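ORC1-type DNA replication protein 2 (Aeropyrum pernix, PDB 1W5T) binds ATP and DNA and is involved in regulating DNA replication, joining an AAA+ ATPase domain to a winged-helix domain. Local coordinates at residues Thr222-Arg227 / Glu243-Val248; Val264-Ala269 / Asp279-Asp284; Arg218-Ile223 / Arg260-Ala265. All blocks are in the same frame, centred on the assembly; numbering follows the deposited sequence.

Interaction 1 of 3, residues Thr222-Arg227 / Glu243-Val248; sequences TILEQR and ELISDV. With ANP (phosphoaminophosphonic acid-adenylate ester), chain D.
Two helices of the AAA+ lid, 217-231 and 239-249, pack together here through L224, I245 and S246, while the other flank of the first helix is turned to the bound nucleotide. The helix-helix contact rests on one methyl. L224 CD1 lies against I245 CB at 3.7 Å and is almost as close to I245 CG2, so it meets the branch point of the isoleucine rather than its tip. The same CD1 lies 4.2 Å from S246 N, at the nearest point of the backbones, where the CA atoms of L224 and S246 are 8.1 Å apart. All three residues are buried. The hydroxyl of S246 is satisfied within its own helix, by L242 O, and its CB is what faces L224. A262 of helix 259-275 touches both L224 and I245, so a third helix closes over this apolar contact.

I223 presents three carbons to one face of the adenine: CD1 is 3.8 Å from C6 of the nucleotide, CG2 is 3.8 Å from its N3, and CG1 is near N1. All three stand at nearly the same height above the base, so the side chain lies flat on it. R227 bends at chi2 (-26°), which folds its chain back toward the ribose. Its NH2 then donates twice, to O2' of the nucleotide at 2.8 Å (146° at the hydrogen) and to N3 at 3.0 Å (152°). The O2' bond is made at the edge of the guanidinium, in its plane, while NH1 is held by V14 O. One arginine nitrogen thus reads both sugar and base. Apolar cover on the base and a polar grip on ribose and base, both from one lid helix, make up the lid side of an AAA+ nucleotide site.

Interaction 2 of 3, residues Val264-Ala269 / Asp279-Asp284; sequences VALKMA and DSLSED
L281 and L266 are brought together by different first torsions. In L281, CG is anti to the carbonyl carbon (chi1 -64°); chi2 extends the chain to CD1, and both methyls reach helix 259-275. L266 instead sets CG anti to the backbone N (chi1 170°), and a turn at chi2 (56°) helps place its CD1; its CB does not point at the other segment, yet the end of the chain swings nearer. The two side chains meet at about a right angle, with L266 CD1 and L281 CD1 4.1 Å apart.

The second branch of L281 goes to A269, one turn further along the helix. L281 CD2 lies 4.1 Å from A269 CB and closer still, 3.7 Å, to A269 O, so this methyl rests partly on backbone. The CA atoms of A269 and L281 are 7.1 Å apart, the nearest such pair across the two segments, and here the side chain of A269 is only a methyl. The surface under L281 is regular helix, as the bond from A269 N to A265 O (2.9 Å) attests.

L281 belongs to the loop entering helix 283-292, just before S282 at its N-cap position. L281 also forms backbone hydrogen bonds with V236, and H241 touches the leucine side chain. Beyond the contact, L242 and I245 of helix 239-249 pack on L266, and V286 and A289 of helix 283-292 pack on A269. E283 forms salt bridges with R240 and R287.

Chemically the contact is carbon on carbon, apart from the methyl lying by a carbonyl oxygen. Across these segments, cohesion comes from burial and dispersion, so it depends on the shapes of L281, L266 and A269 fitting together; the salt bridges of E283 involve residues that take no part in this apolar contact.

Interaction 3 of 3, residues Arg218-Ile223 / Arg260-Ala265; sequences RELYTI and RRAIVA. With ANP (phosphoaminophosphonic acid-adenylate ester), chain D.
R260 reaches from the start of helix 259-275 along the nucleotide toward its terminal phosphate. Its CB is 3.6 Å from C5' of the nucleotide, and bends at chi2 and chi3 (44°) curl the chain so that one face of the guanidinium covers that same C5', 4.1 Å from the plane. NH1 lies 2.8 Å from O1G on the gamma phosphate, a weak hydrogen bond because its angle is only 125°; the phosphorus PG sits at the edge, in the guanidinium plane.

Two positions on, A262 turns its methyl to helix 217-231 and meets L220 CD2 4.1 Å from its CB. The CA atoms of L220 and A262 are 7.1 Å apart, the nearest pair across the two segments.

In I263, which follows, chi1 sets CG1 anti to the carbonyl carbon and an extended chi2 then carries CD1 between I223 and the ribose. That methyl lies 4.0 Å from I223 CG2 and 3.7 Å from O4' of the nucleotide, so it bridges the helix pair and the sugar.

An arginine at the start of the third lid helix, aimed at the gamma phosphate, is consistent with the sensor 2 position of AAA+ ATPases.

Interactions 1 and 3 both start from helix 217-231, share T222 and I223, and have centres about 4 Å apart; each touches the nucleotide. Helix 239-249 takes the second place in interaction 1 and helix 259-275 in interaction 3, so three successive helices converge, with L224 CD2 3.6 Å from A262 O. Interaction 2 follows interaction 1 along the chain and begins where interaction 3 ends, sharing V264 and A265 with it. Its centre, about 12 Å from that of interaction 1 and 13 Å from that of interaction 3, extends the packing to the loop before helix 283-292. I245 CD1 joins interactions 1 and 2, 3.8 Å from L266 CB. The nucleotide site is thus continuous with the lid's buried interior.

Interaction 1 of 3, residues Thr222-Arg227 / Glu243-Val248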
loop_
_atom_site.group_PDB
_atom_site.type_symbol
_atom_site.label_atom_id
_atom_site.label_comp_id
_atom_site.label_asym_id
_atom_site.label_seq_id
_atom_site.Cartn_x
_atom_site.Cartn_y
_atom_site.Cartn_z
ATOM N N THR A 222 0.342 1.302 -19.961
ATOM C CA THR A 222 0.323 -0.143 -20.024
ATOM C C THR A 222 -0.791 -0.735 -19.178
ATOM O O THR A 222 -1.479 -1.664 -19.612
ATOM C CB THR A 222 1.701 -0.714 -19.614
ATOM O OG1 THR A 222 2.690 -0.208 -20.509
ATOM C CG2 THR A 222 1.770 -2.183 -19.867
ATOM N N ILE A 223 -0.982 -0.208 -17.979
ATOM C CA ILE A 223 -2.046 -0.763 -17.117
ATOM C C ILE A 223 -3.463 -0.507 -17.652
ATOM O O ILE A 223 -4.316 -1.398 -17.609
ATOM C CB ILE A 223 -1.888 -0.313 -15.630
ATOM C CG1 ILE A 223 -0.567 -0.874 -15.062
ATOM C CG2 ILE A 223 -3.159 -0.720 -14.799
ATOM C CD1 ILE A 223 -0.084 -0.215 -13.692
ATOM N N LEU A 224 -3.701 0.678 -18.198
ATOM C CA LEU A 224 -5.009 1.018 -18.743
ATOM C C LEU A 224 -5.275 0.226 -20.026
ATOM O O LEU A 224 -6.410 -0.202 -20.322
ATOM C CB LEU A 224 -5.120 2.537 -18.989
ATOM C CG LEU A 224 -5.087 3.387 -17.714
ATOM C CD1 LEU A 224 -4.957 4.887 -18.029
ATOM C CD2 LEU A 224 -6.279 3.097 -16.803
ATOM N N GLU A 225 -4.213 -0.010 -20.771
ATOM C CA GLU A 225 -4.375 -0.697 -22.041
ATOM C C GLU A 225 -4.837 -2.155 -21.867
ATOM O O GLU A 225 -5.712 -2.601 -22.598
ATOM C CB GLU A 225 -3.122 -0.579 -22.903
ATOM C CG GLU A 225 -3.174 -1.437 -24.141
ATOM C CD GLU A 225 -1.846 -1.443 -24.887
ATOM O OE1 GLU A 225 -1.764 -0.891 -25.991
ATOM O OE2 GLU A 225 -0.871 -2.008 -24.370
ATOM N N GLN A 226 -4.257 -2.844 -20.883
ATOM C CA GLN A 226 -4.699 -4.140 -20.423
ATOM C C GLN A 226 -6.136 -4.120 -19.859
ATOM O O GLN A 226 -6.918 -5.002 -20.174
ATOM C CB GLN A 226 -3.693 -4.699 -19.384
ATOM C CG GLN A 226 -4.054 -6.050 -18.793
ATOM C CD GLN A 226 -3.054 -6.519 -17.760
ATOM O OE1 GLN A 226 -2.725 -5.779 -16.815
ATOM N NE2 GLN A 226 -2.559 -7.757 -17.921
ATOM N N ARG A 227 -6.516 -3.132 -19.051
ATOM C CA ARG A 227 -7.934 -3.050 -18.660
ATOM C C ARG A 227 -8.886 -2.844 -19.885
ATOM O O ARG A 227 -9.926 -3.503 -20.015
ATOM C CB ARG A 227 -8.183 -1.979 -17.587
ATOM C CG ARG A 227 -7.743 -2.296 -16.162
ATOM C CD ARG A 227 -7.672 -3.792 -15.731
ATOM N NE ARG A 227 -6.716 -3.893 -14.657
ATOM C CZ ARG A 227 -7.024 -3.996 -13.375
ATOM N NH1 ARG A 227 -8.310 -4.084 -12.985
ATOM N NH2 ARG A 227 -6.029 -4.041 -12.467
ATOM N N GLU A 243 -4.087 7.796 -22.945
ATOM C CA GLU A 243 -2.946 8.677 -22.719
ATOM C C GLU A 243 -3.342 9.869 -21.900
ATOM O O GLU A 243 -2.554 10.349 -21.088
ATOM C CB GLU A 243 -2.419 9.219 -24.023
ATOM C CG GLU A 243 -1.440 8.323 -24.702
ATOM C CD GLU A 243 -1.192 8.765 -26.132
ATOM O OE1 GLU A 243 -0.886 9.987 -26.326
ATOM O OE2 GLU A 243 -1.295 7.876 -27.033
ATOM N N LEU A 244 -4.561 10.339 -22.151
ATOM C CA LEU A 244 -5.145 11.458 -21.459
ATOM C C LEU A 244 -5.208 11.234 -19.951
ATOM O O LEU A 244 -5.206 12.193 -19.190
ATOM C CB LEU A 244 -6.541 11.734 -22.026
ATOM C CG LEU A 244 -6.500 12.325 -23.450
ATOM C CD1 LEU A 244 -7.863 12.314 -24.097
ATOM C CD2 LEU A 244 -5.845 13.765 -23.530
ATOM N N ILE A 245 -5.289 9.978 -19.526
ATOM C CA ILE A 245 -5.418 9.661 -18.127
ATOM C C ILE A 245 -4.013 9.557 -17.577
ATOM O O ILE A 245 -3.636 10.289 -16.640
ATOM C CB ILE A 245 -6.213 8.375 -17.911
ATOM C CG1 ILE A 245 -7.659 8.546 -18.422
ATOM C CG2 ILE A 245 -6.272 8.058 -16.407
ATOM C CD1 ILE A 245 -8.508 7.239 -18.623
ATOM N N SER A 246 -3.222 8.691 -18.220
ATOM C CA SER A 246 -1.845 8.422 -17.803
ATOM C C SER A 246 -0.938 9.661 -17.820
ATOM O O SER A 246 -0.118 9.808 -16.926
ATOM C CB SER A 246 -1.229 7.232 -18.570
ATOM O OG SER A 246 -1.358 7.353 -19.967
ATOM N N ASP A 247 -1.132 10.569 -18.779
ATOM C CA ASP A 247 -0.365 11.825 -18.832
ATOM C C ASP A 247 -0.602 12.721 -17.638
ATOM O O ASP A 247 0.283 13.445 -17.231
ATOM C CB ASP A 247 -0.670 12.636 -20.097
ATOM C CG ASP A 247 0.264 12.309 -21.232
ATOM O OD1 ASP A 247 0.817 11.185 -21.267
ATOM O OD2 ASP A 247 0.505 13.116 -22.147
ATOM N N VAL A 248 -1.807 12.684 -17.087
ATOM C CA VAL A 248 -2.122 13.473 -15.899
ATOM C C VAL A 248 -1.720 12.741 -14.626
ATOM O O VAL A 248 -1.150 13.377 -13.739
ATOM C CB VAL A 248 -3.624 13.865 -15.834
ATOM C CG1 VAL A 248 -3.921 14.744 -14.625
ATOM C CG2 VAL A 248 -4.053 14.570 -17.087
HETATM P PG ANP D . -3.729 1.156 -1.136
HETATM O O1G ANP D . -5.144 1.863 -1.003
HETATM O O2G ANP D . -3.743 -0.144 -0.218
HETATM O O3G ANP D . -2.516 2.106 -0.753
HETATM P PB ANP D . -2.538 -0.632 -3.211
HETATM O O1B ANP D . -2.656 -1.963 -2.367
HETATM O O2B ANP D . -1.069 -0.118 -3.133
HETATM N N3B ANP D . -3.650 0.583 -2.754
HETATM P PA ANP D . -3.796 -2.042 -5.381
HETATM O O1A ANP D . -3.009 -3.426 -5.534
HETATM O O2A ANP D . -5.111 -2.286 -4.531
HETATM O O3A ANP D . -2.851 -0.873 -4.789
HETATM O "O5'" ANP D . -4.088 -1.428 -6.845
HETATM C "C5'" ANP D . -4.915 -0.321 -7.238
HETATM C "C4'" ANP D . -5.592 -0.741 -8.546
HETATM O "O4'" ANP D . -4.637 -0.794 -9.613
HETATM C "C3'" ANP D . -6.165 -2.156 -8.492
HETATM O "O3'" ANP D . -7.307 -2.191 -9.300
HETATM C "C2'" ANP D . -5.098 -3.039 -9.126
HETATM O "O2'" ANP D . -5.546 -4.277 -9.677
HETATM C "C1'" ANP D . -4.541 -2.102 -10.188
HETATM N N9 ANP D . -3.116 -2.340 -10.380
HETATM C C8 ANP D . -2.106 -1.879 -9.557
HETATM N N7 ANP D . -0.881 -2.262 -9.996
HETATM C C5 ANP D . -1.057 -2.945 -11.136
HETATM C C6 ANP D . -0.273 -3.668 -12.188
HETATM N N6 ANP D . 1.088 -3.752 -12.159
HETATM N N1 ANP D . -0.933 -4.292 -13.202
HETATM C C2 ANP D . -2.252 -4.275 -13.324
HETATM N N3 ANP D . -3.078 -3.670 -12.433
HETATM C C4 ANP D . -2.502 -2.987 -11.329
#

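Interaction 2 of 3, residues Val264-Ala269 / Asp279-Asp284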
loop_
_atom_site.group_PDB
_atom_site.type_symbol
_atom_site.label_atom_id
_atom_site.label_comp_id
_atom_site.label_asym_id
_atom_site.label_seq_id
_atom_site.Cartn_x
_atom_site.Cartn_y
_atom_site.Cartn_z
ATOM N N VAL A 264 -10.230 3.957 -12.371
ATOM C CA VAL A 264 -11.542 4.481 -12.000
ATOM C C VAL A 264 -11.936 5.598 -13.000
ATOM O O VAL A 264 -13.082 5.653 -13.473
ATOM C CB VAL A 264 -11.553 4.999 -10.524
ATOM C CG1 VAL A 264 -12.825 5.692 -10.202
ATOM C CG2 VAL A 264 -11.393 3.838 -9.551
ATOM N N ALA A 265 -10.994 6.463 -13.340
ATOM C CA ALA A 265 -11.198 7.420 -14.432
ATOM C C ALA A 265 -11.678 6.790 -15.734
ATOM O O ALA A 265 -12.586 7.305 -16.370
ATOM C CB ALA A 265 -9.929 8.237 -14.687
ATOM N N LEU A 266 -11.032 5.709 -16.148
ATOM C CA LEU A 266 -11.362 5.054 -17.398
ATOM C C LEU A 266 -12.769 4.438 -17.252
ATOM O O LEU A 266 -13.609 4.585 -18.147
ATOM C CB LEU A 266 -10.277 4.024 -17.787
ATOM C CG LEU A 266 -10.585 3.073 -18.954
ATOM C CD1 LEU A 266 -10.922 3.884 -20.170
ATOM C CD2 LEU A 266 -9.445 2.152 -19.317
ATOM N N LYS A 267 -13.018 3.791 -16.108
ATOM C CA LYS A 267 -14.351 3.325 -15.794
ATOM C C LYS A 267 -15.399 4.393 -15.986
ATOM O O LYS A 267 -16.367 4.172 -16.738
ATOM C CB LYS A 267 -14.481 2.800 -14.374
ATOM C CG LYS A 267 -15.740 1.899 -14.193
ATOM C CD LYS A 267 -15.863 1.368 -12.769
ATOM C CE LYS A 267 -16.755 2.297 -11.902
ATOM N NZ LYS A 267 -16.302 2.509 -10.474
ATOM N N MET A 268 -15.200 5.514 -15.291
ATOM C CA MET A 268 -16.134 6.640 -15.266
ATOM C C MET A 268 -16.377 7.157 -16.671
ATOM O O MET A 268 -17.516 7.375 -17.052
ATOM C CB MET A 268 -15.589 7.817 -14.445
ATOM C CG MET A 268 -15.622 7.678 -12.934
ATOM S SD MET A 268 -14.780 9.158 -12.115
ATOM C CE MET A 268 -15.853 10.522 -12.656
ATOM N N ALA A 269 -15.297 7.342 -17.427
ATOM C CA ALA A 269 -15.405 7.842 -18.778
ATOM C C ALA A 269 -16.322 6.928 -19.572
ATOM O O ALA A 269 -17.182 7.384 -20.284
ATOM C CB ALA A 269 -14.044 7.977 -19.419
ATOM N N ASP A 279 -21.600 4.980 -28.053
ATOM C CA ASP A 279 -21.087 3.616 -27.955
ATOM C C ASP A 279 -19.575 3.532 -28.137
ATOM O O ASP A 279 -19.022 2.449 -28.367
ATOM C CB ASP A 279 -21.795 2.660 -28.933
ATOM C CG ASP A 279 -21.576 3.041 -30.373
ATOM O OD1 ASP A 279 -22.260 2.425 -31.243
ATOM O OD2 ASP A 279 -20.754 3.930 -30.713
ATOM N N SER A 280 -18.924 4.689 -28.044
ATOM C CA SER A 280 -17.484 4.769 -27.964
ATOM C C SER A 280 -17.092 5.931 -27.027
ATOM O O SER A 280 -17.949 6.775 -26.671
ATOM C CB SER A 280 -16.919 4.976 -29.348
ATOM O OG SER A 280 -17.606 6.051 -29.947
ATOM N N LEU A 281 -15.821 5.954 -26.606
ATOM C CA LEU A 281 -15.308 7.083 -25.855
ATOM C C LEU A 281 -15.071 8.273 -26.755
ATOM O O LEU A 281 -14.900 8.149 -27.981
ATOM C CB LEU A 281 -14.001 6.745 -25.160
ATOM C CG LEU A 281 -14.002 5.681 -24.086
ATOM C CD1 LEU A 281 -12.577 5.356 -23.627
ATOM C CD2 LEU A 281 -14.889 6.080 -22.915
ATOM N N SER A 282 -15.049 9.443 -26.129
ATOM C CA SER A 282 -14.510 10.619 -26.786
ATOM C C SER A 282 -13.510 11.252 -25.826
ATOM O O SER A 282 -13.535 10.953 -24.619
ATOM C CB SER A 282 -15.641 11.579 -27.170
ATOM O OG SER A 282 -16.191 12.193 -26.033
ATOM N N GLU A 283 -12.621 12.094 -26.339
ATOM C CA GLU A 283 -11.680 12.790 -25.503
ATOM C C GLU A 283 -12.294 13.669 -24.414
ATOM O O GLU A 283 -11.755 13.745 -23.293
ATOM C CB GLU A 283 -10.752 13.616 -26.383
ATOM C CG GLU A 283 -10.131 12.775 -27.480
ATOM C CD GLU A 283 -8.967 13.447 -28.115
ATOM O OE1 GLU A 283 -8.431 12.947 -29.124
ATOM O OE2 GLU A 283 -8.596 14.494 -27.614
ATOM N N ASP A 284 -13.401 14.353 -24.747
ATOM C CA ASP A 284 -14.139 15.181 -23.784
ATOM C C ASP A 284 -14.564 14.384 -22.550
ATOM O O ASP A 284 -14.413 14.849 -21.419
ATOM C CB ASP A 284 -15.355 15.844 -24.438
ATOM C CG ASP A 284 -14.962 16.933 -25.469
ATOM O OD1 ASP A 284 -15.840 17.406 -26.197
ATOM O OD2 ASP A 284 -13.809 17.372 -25.644
#

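Interaction 3 of 3, residues Arg218-Ile223 / Arg260-Ala265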
loop_
_atom_site.group_PDB
_atom_site.type_symbol
_atom_site.label_atom_id
_atom_site.label_comp_id
_atom_site.label_asym_id
_atom_site.label_seq_id
_atom_site.Cartn_x
_atom_site.Cartn_y
_atom_site.Cartn_z
ATOM N N ARG A 218 3.947 6.024 -18.492
ATOM C CA ARG A 218 4.162 4.885 -19.377
ATOM C C ARG A 218 3.589 3.578 -18.775
ATOM O O ARG A 218 2.920 2.799 -19.460
ATOM C CB ARG A 218 5.671 4.698 -19.607
ATOM C CG ARG A 218 6.230 5.348 -20.851
ATOM C CD ARG A 218 7.374 4.505 -21.556
ATOM N NE ARG A 218 7.601 3.191 -20.907
ATOM C CZ ARG A 218 7.980 2.066 -21.520
ATOM N NH1 ARG A 218 8.183 2.028 -22.831
ATOM N NH2 ARG A 218 8.142 0.959 -20.810
ATOM N N GLU A 219 3.844 3.368 -17.477
ATOM C CA GLU A 219 3.288 2.216 -16.750
ATOM C C GLU A 219 1.799 2.268 -16.612
ATOM O O GLU A 219 1.147 1.260 -16.847
ATOM C CB GLU A 219 3.964 2.032 -15.410
ATOM C CG GLU A 219 5.456 1.841 -15.576
ATOM C CD GLU A 219 6.203 2.189 -14.335
ATOM O OE1 GLU A 219 7.218 1.549 -14.063
ATOM O OE2 GLU A 219 5.756 3.069 -13.599
ATOM N N LEU A 220 1.256 3.441 -16.268
ATOM C CA LEU A 220 -0.181 3.616 -16.206
ATOM C C LEU A 220 -0.806 3.362 -17.559
ATOM O O LEU A 220 -1.879 2.814 -17.635
ATOM C CB LEU A 220 -0.594 5.017 -15.686
ATOM C CG LEU A 220 -0.339 5.299 -14.187
ATOM C CD1 LEU A 220 -0.634 6.757 -13.884
ATOM C CD2 LEU A 220 -1.138 4.309 -13.257
ATOM N N TYR A 221 -0.110 3.739 -18.624
ATOM C CA TYR A 221 -0.617 3.529 -19.947
ATOM C C TYR A 221 -0.745 2.025 -20.208
ATOM O O TYR A 221 -1.795 1.535 -20.638
ATOM C CB TYR A 221 0.236 4.207 -21.031
ATOM C CG TYR A 221 -0.301 3.808 -22.390
ATOM C CD1 TYR A 221 0.118 2.639 -23.005
ATOM C CD2 TYR A 221 -1.350 4.542 -22.991
ATOM C CE1 TYR A 221 -0.423 2.228 -24.182
ATOM C CE2 TYR A 221 -1.885 4.149 -24.206
ATOM C CZ TYR A 221 -1.407 2.993 -24.785
ATOM O OH TYR A 221 -1.913 2.562 -25.961
ATOM N N THR A 222 0.342 1.302 -19.961
ATOM C CA THR A 222 0.323 -0.143 -20.024
ATOM C C THR A 222 -0.791 -0.735 -19.178
ATOM O O THR A 222 -1.479 -1.664 -19.612
ATOM C CB THR A 222 1.701 -0.714 -19.614
ATOM O OG1 THR A 222 2.690 -0.208 -20.509
ATOM C CG2 THR A 222 1.770 -2.183 -19.867
ATOM N N ILE A 223 -0.982 -0.208 -17.979
ATOM C CA ILE A 223 -2.046 -0.763 -17.117
ATOM C C ILE A 223 -3.463 -0.507 -17.652
ATOM O O ILE A 223 -4.316 -1.398 -17.609
ATOM C CB ILE A 223 -1.888 -0.313 -15.630
ATOM C CG1 ILE A 223 -0.567 -0.874 -15.062
ATOM C CG2 ILE A 223 -3.159 -0.720 -14.799
ATOM C CD1 ILE A 223 -0.084 -0.215 -13.692
ATOM N N ARG A 260 -5.135 2.774 -9.203
ATOM C CA ARG A 260 -6.550 2.804 -8.808
ATOM C C ARG A 260 -7.252 4.020 -9.417
ATOM O O ARG A 260 -8.295 3.889 -10.024
ATOM C CB ARG A 260 -6.718 2.803 -7.277
ATOM C CG ARG A 260 -8.086 3.287 -6.771
ATOM C CD ARG A 260 -8.683 2.441 -5.632
ATOM N NE ARG A 260 -7.660 2.127 -4.618
ATOM C CZ ARG A 260 -7.403 0.898 -4.121
ATOM N NH1 ARG A 260 -6.443 0.769 -3.213
ATOM N NH2 ARG A 260 -8.103 -0.190 -4.503
ATOM N N ARG A 261 -6.659 5.193 -9.247
ATOM C CA ARG A 261 -7.259 6.422 -9.739
ATOM C C ARG A 261 -7.366 6.411 -11.255
ATOM O O ARG A 261 -8.336 6.901 -11.792
ATOM C CB ARG A 261 -6.446 7.620 -9.318
ATOM C CG ARG A 261 -7.250 8.708 -8.697
ATOM C CD ARG A 261 -6.414 9.839 -8.038
ATOM N NE ARG A 261 -7.337 10.891 -7.678
ATOM C CZ ARG A 261 -7.340 12.179 -8.042
ATOM N NH1 ARG A 261 -8.357 12.903 -7.604
ATOM N NH2 ARG A 261 -6.385 12.758 -8.767
ATOM N N ALA A 262 -6.352 5.880 -11.941
ATOM C CA ALA A 262 -6.352 5.845 -13.393
ATOM C C ALA A 262 -7.474 4.951 -13.940
ATOM O O ALA A 262 -8.228 5.379 -14.831
ATOM C CB ALA A 262 -5.015 5.418 -13.931
ATOM N N ILE A 263 -7.587 3.752 -13.357
ATOM C CA ILE A 263 -8.587 2.784 -13.734
ATOM C C ILE A 263 -10.018 3.273 -13.482
ATOM O O ILE A 263 -10.913 3.018 -14.309
ATOM C CB ILE A 263 -8.316 1.433 -13.021
ATOM C CG1 ILE A 263 -7.115 0.763 -13.657
ATOM C CG2 ILE A 263 -9.499 0.490 -13.136
ATOM C CD1 ILE A 263 -6.550 -0.311 -12.786
ATOM N N VAL A 264 -10.230 3.957 -12.371
ATOM C CA VAL A 264 -11.542 4.481 -12.000
ATOM C C VAL A 264 -11.936 5.598 -13.000
ATOM O O VAL A 264 -13.082 5.653 -13.473
ATOM C CB VAL A 264 -11.553 4.999 -10.524
ATOM C CG1 VAL A 264 -12.825 5.692 -10.202
ATOM C CG2 VAL A 264 -11.393 3.838 -9.551
ATOM N N ALA A 265 -10.994 6.463 -13.340
ATOM C CA ALA A 265 -11.198 7.420 -14.432
ATOM C C ALA A 265 -11.678 6.790 -15.734
ATOM O O ALA A 265 -12.586 7.305 -16.370
ATOM C CB ALA A 265 -9.929 8.237 -14.687
HETATM P PG ANP D . -3.729 1.156 -1.136
HETATM O O1G ANP D . -5.144 1.863 -1.003
HETATM O O2G ANP D . -3.743 -0.144 -0.218
HETATM O O3G ANP D . -2.516 2.106 -0.753
HETATM P PB ANP D . -2.538 -0.632 -3.211
HETATM O O1B ANP D . -2.656 -1.963 -2.367
HETATM O O2B ANP D . -1.069 -0.118 -3.133
HETATM N N3B ANP D . -3.650 0.583 -2.754
HETATM P PA ANP D . -3.796 -2.042 -5.381
HETATM O O1A ANP D . -3.009 -3.426 -5.534
HETATM O O2A ANP D . -5.111 -2.286 -4.531
HETATM O O3A ANP D . -2.851 -0.873 -4.789
HETATM O "O5'" ANP D . -4.088 -1.428 -6.845
HETATM C "C5'" ANP D . -4.915 -0.321 -7.238
HETATM C "C4'" ANP D . -5.592 -0.741 -8.546
HETATM O "O4'" ANP D . -4.637 -0.794 -9.613
HETATM C "C3'" ANP D . -6.165 -2.156 -8.492
HETATM O "O3'" ANP D . -7.307 -2.191 -9.300
HETATM C "C2'" ANP D . -5.098 -3.039 -9.126
HETATM O "O2'" ANP D . -5.546 -4.277 -9.677
HETATM C "C1'" ANP D . -4.541 -2.102 -10.188
HETATM N N9 ANP D . -3.116 -2.340 -10.380
HETATM C C8 ANP D . -2.106 -1.879 -9.557
HETATM N N7 ANP D . -0.881 -2.262 -9.996
HETATM C C5 ANP D . -1.057 -2.945 -11.136
HETATM C C6 ANP D . -0.273 -3.668 -12.188
HETATM N N6 ANP D . 1.088 -3.752 -12.159
HETATM N N1 ANP D . -0.933 -4.292 -13.202
HETATM C C2 ANP D . -2.252 -4.275 -13.324
HETATM N N3 ANP D . -3.078 -3.670 -12.433
HETATM C C4 ANP D . -2.502 -2.987 -11.329
#